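PDB 5H5O: diguanylate cyclase from Xanthomonas campestris pv. campestris, which binds cyclic GMP through the cyclic nucleotide-binding domain described here and, as a whole protein with a GGDEF domain, probably makes cyclic di-GMP from GTP. Local coordinates for residues Q46-F51 and L57-P62; G63-E68 and A110-R115; L69-G74 and D96-L101. All blocks are in the same frame, centred on the assembly; numbering follows the deposited sequence.

Contact 1: Q46-F51 and L57-P62; sequences QIDLDF and LKHLGP. With PCG (cyclic guanosine monophosphate), chain C.
The ammonium group of K58 forks onto the guanine of the bound cyclic GMP: NZ donates hydrogen bonds to N7 (2.7 Å) and O6 (2.8 Å) of the nucleotide. Beyond CG the lysine is fully extended (chi2 to chi4 all near 180°), which carries NZ from the strand to this edge of the base. On the way its CD passes 4.0 Å from CE2 of F51, whose CZ in turn lies 3.3 Å from C5 of the purine; CD1 of L49 meets C8. N7 and O6 side by side are a feature of guanine, so the fork is consistent with recognition of cyclic GMP.

The frame behind this pocket is a β-hairpin of the cyclic nucleotide-binding β-roll, in which strands 47-50 and 58-60 run antiparallel. I47 and L60 form one hydrogen-bonded pair and L49 and K58 the next, the straightest bond being L49 N to K58 O at 170°. CD1 of L49 also packs against CD1 of L60, on the same face as K58.

The face bearing D48 and H59 is polar. ND1 of H59 donates a hydrogen bond of 3.0 Å to OD1 of D48; the acceptor lies near the imidazole plane, whereas the donor stands 67° out of the carboxylate plane. The same OD1 takes a second bond, on its syn lone pair, from NE2 of Q46 at 3.0 Å.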
# COMPACT_ATOMS: atom_id res chain seq x y z
N GLN A 46 -20.31 8.78 12.04
CA GLN A 46 -19.95 8.79 10.63
C GLN A 46 -19.02 9.94 10.27
O GLN A 46 -19.26 11.09 10.66
CB GLN A 46 -21.21 8.81 9.77
CG GLN A 46 -20.98 9.02 8.27
CD GLN A 46 -22.29 9.15 7.53
OE1 GLN A 46 -23.11 8.22 7.54
NE2 GLN A 46 -22.52 10.31 6.92
N ILE A 47 -17.96 9.64 9.54
CA ILE A 47 -17.06 10.67 9.08
C ILE A 47 -17.26 10.87 7.59
O ILE A 47 -17.35 9.90 6.84
CB ILE A 47 -15.59 10.31 9.35
CG1 ILE A 47 -15.28 10.42 10.85
CG2 ILE A 47 -14.65 11.22 8.53
CD1 ILE A 47 -15.58 11.80 11.43
N ASP A 48 -17.32 12.13 7.16
CA ASP A 48 -17.44 12.43 5.74
C ASP A 48 -16.11 12.91 5.17
O ASP A 48 -15.48 13.81 5.73
CB ASP A 48 -18.52 13.49 5.48
CG ASP A 48 -19.93 12.98 5.76
OD1 ASP A 48 -20.08 11.75 6.00
OD2 ASP A 48 -20.88 13.79 5.74
N LEU A 49 -15.70 12.30 4.07
CA LEU A 49 -14.50 12.71 3.36
C LEU A 49 -14.84 13.59 2.16
O LEU A 49 -15.61 13.20 1.28
CB LEU A 49 -13.69 11.49 2.93
CG LEU A 49 -13.32 10.55 4.07
CD1 LEU A 49 -12.47 9.38 3.56
CD2 LEU A 49 -12.61 11.31 5.18
N ASP A 50 -14.24 14.78 2.12
CA ASP A 50 -14.48 15.73 1.03
C ASP A 50 -13.21 15.88 0.18
O ASP A 50 -12.24 16.51 0.61
CB ASP A 50 -14.92 17.08 1.60
CG ASP A 50 -15.40 18.06 0.52
OD1 ASP A 50 -15.04 17.90 -0.67
OD2 ASP A 50 -16.13 19.00 0.88
N PHE A 51 -13.24 15.33 -1.02
CA PHE A 51 -12.06 15.31 -1.87
C PHE A 51 -11.92 16.52 -2.77
O PHE A 51 -11.06 16.54 -3.65
CB PHE A 51 -12.05 14.05 -2.72
CG PHE A 51 -11.89 12.81 -1.92
CD1 PHE A 51 -10.65 12.23 -1.77
CD2 PHE A 51 -12.98 12.23 -1.30
CE1 PHE A 51 -10.50 11.09 -1.02
CE2 PHE A 51 -12.83 11.09 -0.55
CZ PHE A 51 -11.60 10.52 -0.41
N LEU A 57 -18.97 12.89 -2.06
CA LEU A 57 -18.49 12.65 -0.71
C LEU A 57 -18.40 11.16 -0.41
O LEU A 57 -19.16 10.37 -0.97
CB LEU A 57 -19.40 13.30 0.32
CG LEU A 57 -19.47 14.82 0.32
CD1 LEU A 57 -20.56 15.28 1.29
CD2 LEU A 57 -18.12 15.38 0.70
N LYS A 58 -17.46 10.78 0.46
CA LYS A 58 -17.42 9.42 0.98
C LYS A 58 -17.83 9.42 2.44
O LYS A 58 -17.41 10.29 3.21
CB LYS A 58 -16.04 8.79 0.83
CG LYS A 58 -15.76 8.21 -0.53
CD LYS A 58 -14.45 7.43 -0.51
CE LYS A 58 -14.15 6.79 -1.86
NZ LYS A 58 -12.80 6.14 -1.89
N HIS A 59 -18.65 8.45 2.81
CA HIS A 59 -19.23 8.37 4.14
C HIS A 59 -18.69 7.14 4.83
O HIS A 59 -18.85 6.02 4.34
CB HIS A 59 -20.75 8.29 4.03
CG HIS A 59 -21.32 9.36 3.16
ND1 HIS A 59 -21.42 10.68 3.58
CD2 HIS A 59 -21.78 9.34 1.89
CE1 HIS A 59 -21.94 11.41 2.61
NE2 HIS A 59 -22.16 10.62 1.57
N LEU A 60 -18.02 7.35 5.96
CA LEU A 60 -17.38 6.23 6.66
C LEU A 60 -18.06 5.99 7.99
O LEU A 60 -18.06 6.87 8.87
CB LEU A 60 -15.87 6.47 6.83
CG LEU A 60 -14.97 6.16 5.62
CD1 LEU A 60 -15.32 6.98 4.38
CD2 LEU A 60 -13.51 6.37 5.99
N GLY A 61 -18.66 4.81 8.13
CA GLY A 61 -19.30 4.42 9.38
C GLY A 61 -18.44 3.49 10.22
O GLY A 61 -17.31 3.17 9.85
N PRO A 62 -18.98 3.02 11.36
CA PRO A 62 -18.25 2.25 12.37
C PRO A 62 -17.38 1.13 11.80
O PRO A 62 -17.82 0.36 10.94
CB PRO A 62 -19.38 1.68 13.23
CG PRO A 62 -20.43 2.79 13.20
CD PRO A 62 -20.35 3.38 11.82
PA PCG C . -5.34 10.79 4.04
O1A PCG C . -4.64 10.78 5.35
O2A PCG C . -4.89 11.22 2.68
O5' PCG C . -6.41 11.42 4.46
C5' PCG C . -7.52 11.42 3.56
C4' PCG C . -7.88 9.96 3.45
O4' PCG C . -8.92 9.52 2.62
C3' PCG C . -6.70 9.13 3.04
O3' PCG C . -5.61 9.36 3.98
C2' PCG C . -7.35 7.77 2.99
O2' PCG C . -7.31 7.00 4.19
C1' PCG C . -8.82 8.10 2.67
N9 PCG C . -9.50 7.84 1.36
C8 PCG C . -10.71 7.27 1.23
N7 PCG C . -11.06 7.15 -0.06
C5 PCG C . -10.08 7.64 -0.80
C6 PCG C . -9.82 7.81 -2.25
O6 PCG C . -10.67 7.44 -3.07
N1 PCG C . -8.64 8.38 -2.65
C2 PCG C . -7.71 8.79 -1.76
N2 PCG C . -6.56 9.34 -2.21
N3 PCG C . -7.89 8.66 -0.39
C4 PCG C . -9.03 8.10 0.12

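Contact 2: G63-E68 and A110-R115; sequences GEFFGE and AHFLRR. With PCG (cyclic guanosine monophosphate), chain C.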
# COMPACT_ATOMS: atom_id res chain seq x y z
N GLY A 63 -16.14 1.03 12.26
CA GLY A 63 -15.25 0.00 11.74
C GLY A 63 -14.47 0.37 10.49
O GLY A 63 -13.56 -0.36 10.07
N GLU A 64 -14.80 1.51 9.87
CA GLU A 64 -14.04 1.96 8.71
C GLU A 64 -12.87 2.86 9.11
O GLU A 64 -12.96 3.62 10.08
CB GLU A 64 -14.94 2.66 7.69
CG GLU A 64 -15.85 1.71 6.91
CD GLU A 64 -16.86 2.45 6.04
OE1 GLU A 64 -16.48 2.88 4.93
OE2 GLU A 64 -18.03 2.62 6.46
N PHE A 65 -11.77 2.76 8.37
CA PHE A 65 -10.55 3.48 8.69
C PHE A 65 -10.14 4.44 7.59
O PHE A 65 -10.54 4.28 6.44
CB PHE A 65 -9.42 2.51 8.99
CG PHE A 65 -8.92 1.77 7.79
CD1 PHE A 65 -7.90 2.30 7.00
CD2 PHE A 65 -9.45 0.53 7.44
CE1 PHE A 65 -7.43 1.62 5.88
CE2 PHE A 65 -8.98 -0.16 6.33
CZ PHE A 65 -7.96 0.39 5.55
N PHE A 66 -9.37 5.45 7.94
CA PHE A 66 -8.94 6.45 6.98
C PHE A 66 -7.76 7.19 7.55
O PHE A 66 -7.54 7.17 8.76
CB PHE A 66 -10.06 7.44 6.66
CG PHE A 66 -10.58 8.22 7.86
CD1 PHE A 66 -10.13 9.51 8.12
CD2 PHE A 66 -11.52 7.67 8.71
CE1 PHE A 66 -10.62 10.24 9.21
CE2 PHE A 66 -12.02 8.39 9.81
CZ PHE A 66 -11.58 9.67 10.06
N GLY A 67 -6.99 7.85 6.69
CA GLY A 67 -5.85 8.61 7.15
C GLY A 67 -4.55 7.82 7.22
O GLY A 67 -3.53 8.36 7.67
N GLU A 68 -4.58 6.56 6.79
CA GLU A 68 -3.38 5.72 6.84
C GLU A 68 -2.26 6.25 5.93
O GLU A 68 -1.09 6.05 6.23
CB GLU A 68 -3.70 4.23 6.57
CG GLU A 68 -3.88 3.82 5.09
CD GLU A 68 -5.14 4.37 4.43
OE1 GLU A 68 -5.93 5.06 5.11
OE2 GLU A 68 -5.35 4.11 3.23
N ALA A 110 1.16 -6.45 8.97
CA ALA A 110 1.40 -6.79 7.57
C ALA A 110 0.08 -7.09 6.88
O ALA A 110 -0.16 -6.67 5.74
CB ALA A 110 2.36 -7.98 7.45
N HIS A 111 -0.78 -7.83 7.58
CA HIS A 111 -2.08 -8.16 7.03
C HIS A 111 -2.90 -6.88 6.82
O HIS A 111 -3.56 -6.69 5.77
CB HIS A 111 -2.80 -9.14 7.96
CG HIS A 111 -4.03 -9.75 7.36
ND1 HIS A 111 -5.30 -9.35 7.71
CD2 HIS A 111 -4.18 -10.73 6.44
CE1 HIS A 111 -6.19 -10.05 7.03
NE2 HIS A 111 -5.53 -10.90 6.25
N PHE A 112 -2.83 -5.98 7.80
CA PHE A 112 -3.51 -4.70 7.65
C PHE A 112 -2.93 -3.90 6.48
O PHE A 112 -3.69 -3.31 5.70
CB PHE A 112 -3.44 -3.87 8.94
CG PHE A 112 -3.78 -2.43 8.73
CD1 PHE A 112 -5.12 -2.03 8.61
CD2 PHE A 112 -2.79 -1.47 8.65
CE1 PHE A 112 -5.45 -0.70 8.40
CE2 PHE A 112 -3.11 -0.13 8.44
CZ PHE A 112 -4.44 0.26 8.32
N LEU A 113 -1.61 -3.85 6.36
CA LEU A 113 -1.00 -3.04 5.30
C LEU A 113 -1.36 -3.59 3.92
O LEU A 113 -1.54 -2.85 2.94
CB LEU A 113 0.53 -3.02 5.46
CG LEU A 113 1.04 -2.19 6.64
CD1 LEU A 113 2.56 -2.37 6.82
CD2 LEU A 113 0.69 -0.72 6.47
N ARG A 114 -1.42 -4.90 3.84
CA ARG A 114 -1.83 -5.58 2.63
C ARG A 114 -3.25 -5.17 2.24
O ARG A 114 -3.50 -4.80 1.09
CB ARG A 114 -1.75 -7.08 2.89
CG ARG A 114 -1.95 -7.94 1.69
CD ARG A 114 -1.31 -9.28 1.94
NE ARG A 114 -1.67 -10.23 0.91
CZ ARG A 114 -1.43 -11.53 0.99
NH1 ARG A 114 -0.83 -12.02 2.08
NH2 ARG A 114 -1.80 -12.33 0.01
N ARG A 115 -4.18 -5.24 3.20
CA ARG A 115 -5.54 -4.80 2.95
C ARG A 115 -5.60 -3.31 2.58
O ARG A 115 -6.41 -2.92 1.76
CB ARG A 115 -6.45 -5.09 4.14
CG ARG A 115 -6.64 -6.56 4.44
CD ARG A 115 -8.05 -6.84 5.00
NE ARG A 115 -8.57 -5.74 5.82
CZ ARG A 115 -8.11 -5.44 7.03
NH1 ARG A 115 -7.11 -6.15 7.55
NH2 ARG A 115 -8.63 -4.42 7.70
PA PCG C . -5.34 10.79 4.04
O1A PCG C . -4.64 10.78 5.35
O2A PCG C . -4.89 11.22 2.68
O5' PCG C . -6.41 11.42 4.46
C5' PCG C . -7.52 11.42 3.56
C4' PCG C . -7.88 9.96 3.45
O4' PCG C . -8.92 9.52 2.62
C3' PCG C . -6.70 9.13 3.04
O3' PCG C . -5.61 9.36 3.98
C2' PCG C . -7.35 7.77 2.99
O2' PCG C . -7.31 7.00 4.19
C1' PCG C . -8.82 8.10 2.67
N9 PCG C . -9.50 7.84 1.36
C8 PCG C . -10.71 7.27 1.23
N7 PCG C . -11.06 7.15 -0.06
C5 PCG C . -10.08 7.64 -0.80
C6 PCG C . -9.82 7.81 -2.25
O6 PCG C . -10.67 7.44 -3.07
N1 PCG C . -8.64 8.38 -2.65
C2 PCG C . -7.71 8.79 -1.76
N2 PCG C . -6.56 9.34 -2.21
N3 PCG C . -7.89 8.66 -0.39
C4 PCG C . -9.03 8.10 0.12
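Strand 65-66 and the start of helix 68-72 face one flank of helix 106-121 across a wide backbone gap: the nearest CA atoms, those of E68 and L113, are 9.2 Å apart, and side chains span the distance. G67 occupies the N-cap of helix 68-72.

The bridge is a T-shaped aromatic pair. F112 sends its edge toward the face of F65, with CE1 over the middle of the ring, 4.0 Å from CE1 of F65; the centroids are 5.2 Å apart and the planes 62° from each other. CG of F112 lies anti to its backbone N (chi1 164°), and the ring reaches across from the helix to meet F65 coming the other way. CB of E68 adds a contact at the rim of F112, 4.4 Å from CZ.

Beyond CB, E68 bends toward the nucleotide, where OE1 accepts a hydrogen bond from the ribose O2' at 2.6 Å. The same O2' accepts from N of G67 at 2.7 Å, while OE2 of E68 forms a salt bridge with R119. The ribose hydroxyl is thus gripped as donor and acceptor at once, and the apolar F65-F112 pair joins the strand leading into these binding residues to helix 106-121.

Contact 3: L69-G74 and D96-L101; sequences LGLLIG and DDFQRL. With PCG (cyclic guanosine monophosphate), chain C.
Helix 68-72 belongs to the phosphate-binding cassette of the cyclic nucleotide-binding domain, the short helix and following loop that receive the cyclic phosphate. The flank carrying L71 and L72 meets helix 95-104, which follows the last β-strand. The closest CA atoms, those of L71 and F98, are 8.3 Å apart, and three buried side chains make the contact.

F98 is the centre of it. A chi1 of 178° swings its ring away from its own N and out toward helix 68-72. CD2 of L71 lies over one face in a CH-pi contact, 4.2 Å from the ring centroid and 26° off the normal; its nearest ring atom is CG of F98, at 3.8 Å. The other methyl of L71, CD1, reaches CB of the phenylalanine at 4.1 Å. L72, its side chain roughly perpendicular to that of F98, approaches from the same side of the ring plane and sets CD2 3.6 Å from CE2 of F98. The two leucines therefore touch different parts of one ring: L71 its base and face, L72 its far end.

V109 of helix 106-121 also packs on F98, and R114 of the second subunit touches the same side chain. L72 likewise meets I117 of that subunit, which places the contact beside the dimer interface.

On the nucleotide side, N of G70 makes a weak hydrogen bond of 3.4 Å to O1A of the cyclic phosphate, and CB of L69 lies 3.7 Å from O3'. The short helix thus turns a polar backbone group to the ligand and a hydrocarbon flank to F98, and that flank is held by shape, dispersion and CH-pi attraction without directional polar bonds.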
# COMPACT_ATOMS: atom_id res chain seq x y z
N LEU A 69 -2.63 6.94 4.85
CA LEU A 69 -1.65 7.61 3.98
C LEU A 69 -0.84 8.65 4.74
O LEU A 69 0.39 8.71 4.63
CB LEU A 69 -2.32 8.27 2.78
CG LEU A 69 -3.15 7.38 1.84
CD1 LEU A 69 -3.69 8.19 0.66
CD2 LEU A 69 -2.33 6.18 1.35
N GLY A 70 -1.54 9.49 5.51
CA GLY A 70 -0.90 10.48 6.35
C GLY A 70 0.02 9.82 7.36
O GLY A 70 1.10 10.31 7.68
N LEU A 71 -0.42 8.67 7.86
CA LEU A 71 0.35 7.93 8.84
C LEU A 71 1.63 7.35 8.23
O LEU A 71 2.69 7.41 8.84
CB LEU A 71 -0.52 6.81 9.40
CG LEU A 71 0.13 5.89 10.44
CD1 LEU A 71 0.24 6.59 11.78
CD2 LEU A 71 -0.66 4.59 10.56
N LEU A 72 1.54 6.80 7.02
CA LEU A 72 2.58 5.95 6.46
C LEU A 72 3.59 6.68 5.56
O LEU A 72 4.70 6.19 5.32
CB LEU A 72 1.94 4.81 5.68
CG LEU A 72 1.18 3.80 6.54
CD1 LEU A 72 0.33 2.86 5.70
CD2 LEU A 72 2.17 3.03 7.42
N ILE A 73 3.19 7.84 5.06
CA ILE A 73 3.96 8.56 4.06
C ILE A 73 4.35 9.92 4.62
O ILE A 73 3.50 10.77 4.82
CB ILE A 73 3.10 8.77 2.82
CG1 ILE A 73 2.56 7.41 2.36
CG2 ILE A 73 3.88 9.45 1.68
CD1 ILE A 73 1.47 7.56 1.34
N GLY A 74 5.63 10.11 4.88
CA GLY A 74 6.10 11.38 5.42
C GLY A 74 5.78 12.55 4.50
O GLY A 74 5.89 12.44 3.28
N ASP A 96 3.94 7.14 16.38
CA ASP A 96 4.66 6.35 17.38
C ASP A 96 3.88 5.12 17.83
O ASP A 96 4.47 4.06 18.07
CB ASP A 96 5.00 7.21 18.61
CG ASP A 96 6.10 8.23 18.33
OD1 ASP A 96 6.81 8.08 17.31
OD2 ASP A 96 6.24 9.18 19.13
N ASP A 97 2.55 5.27 17.94
CA ASP A 97 1.68 4.16 18.31
C ASP A 97 1.80 3.07 17.26
O ASP A 97 1.91 1.89 17.58
CB ASP A 97 0.20 4.61 18.37
CG ASP A 97 -0.06 5.70 19.40
OD1 ASP A 97 0.73 5.83 20.36
OD2 ASP A 97 -1.08 6.42 19.26
N PHE A 98 1.77 3.46 15.99
CA PHE A 98 1.86 2.49 14.91
C PHE A 98 3.21 1.78 14.93
O PHE A 98 3.27 0.56 14.74
CB PHE A 98 1.60 3.15 13.54
CG PHE A 98 1.71 2.20 12.38
CD1 PHE A 98 0.71 1.27 12.13
CD2 PHE A 98 2.83 2.22 11.55
CE1 PHE A 98 0.82 0.39 11.07
CE2 PHE A 98 2.95 1.34 10.48
CZ PHE A 98 1.94 0.42 10.23
N GLN A 99 4.28 2.53 15.17
CA GLN A 99 5.59 1.89 15.27
C GLN A 99 5.62 0.88 16.42
O GLN A 99 6.21 -0.19 16.28
CB GLN A 99 6.72 2.91 15.43
CG GLN A 99 8.08 2.25 15.60
CD GLN A 99 8.43 1.31 14.44
OE1 GLN A 99 8.78 0.15 14.65
NE2 GLN A 99 8.31 1.81 13.22
N ARG A 100 4.96 1.21 17.54
CA ARG A 100 4.89 0.27 18.66
C ARG A 100 4.15 -0.99 18.25
O ARG A 100 4.57 -2.11 18.60
CB ARG A 100 4.21 0.91 19.88
CG ARG A 100 5.14 1.75 20.74
CD ARG A 100 4.38 2.57 21.77
NE ARG A 100 4.85 3.95 21.81
CZ ARG A 100 4.09 5.01 21.56
NH1 ARG A 100 2.81 4.85 21.27
NH2 ARG A 100 4.61 6.22 21.62
N LEU A 101 3.07 -0.81 17.50
CA LEU A 101 2.22 -1.90 17.02
C LEU A 101 2.98 -2.86 16.11
O LEU A 101 2.89 -4.08 16.26
CB LEU A 101 1.04 -1.30 16.26
CG LEU A 101 -0.30 -2.02 16.25
CD1 LEU A 101 -0.52 -2.80 17.53
CD2 LEU A 101 -1.40 -0.97 16.07
PA PCG C . -5.34 10.79 4.04
O1A PCG C . -4.64 10.78 5.35
O2A PCG C . -4.89 11.22 2.68
O5' PCG C . -6.41 11.42 4.46
C5' PCG C . -7.52 11.42 3.56
C4' PCG C . -7.88 9.96 3.45
O4' PCG C . -8.92 9.52 2.62
C3' PCG C . -6.70 9.13 3.04
O3' PCG C . -5.61 9.36 3.98
C2' PCG C . -7.35 7.77 2.99
O2' PCG C . -7.31 7.00 4.19
C1' PCG C . -8.82 8.10 2.67
N9 PCG C . -9.50 7.84 1.36
C8 PCG C . -10.71 7.27 1.23
N7 PCG C . -11.06 7.15 -0.06
C5 PCG C . -10.08 7.64 -0.80
C6 PCG C . -9.82 7.81 -2.25
O6 PCG C . -10.67 7.44 -3.07
N1 PCG C . -8.64 8.38 -2.65
C2 PCG C . -7.71 8.79 -1.76
N2 PCG C . -6.56 9.34 -2.21
N3 PCG C . -7.89 8.66 -0.39
C4 PCG C . -9.03 8.10 0.12

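Contact 1 closes before the other two open, and all three touch the same cyclic GMP within one cyclic nucleotide-binding domain. Strand 58-60 leads to strand 65-66 of contact 2, and helix 68-72 of contact 3 follows directly. Both segments of contact 3 fall between 63-68 and 110-115. Contact 2 touches both of the others: its centre is about 15 Å from that of contact 1, joined where L60 packs on F66, and about 11 Å from that of contact 3, joined through L113 with L72 and F98. Contacts 1 and 3 have centres about 21 Å apart, on opposite sides of the chain's centre. Contacts 2 and 3 both reach the second subunit.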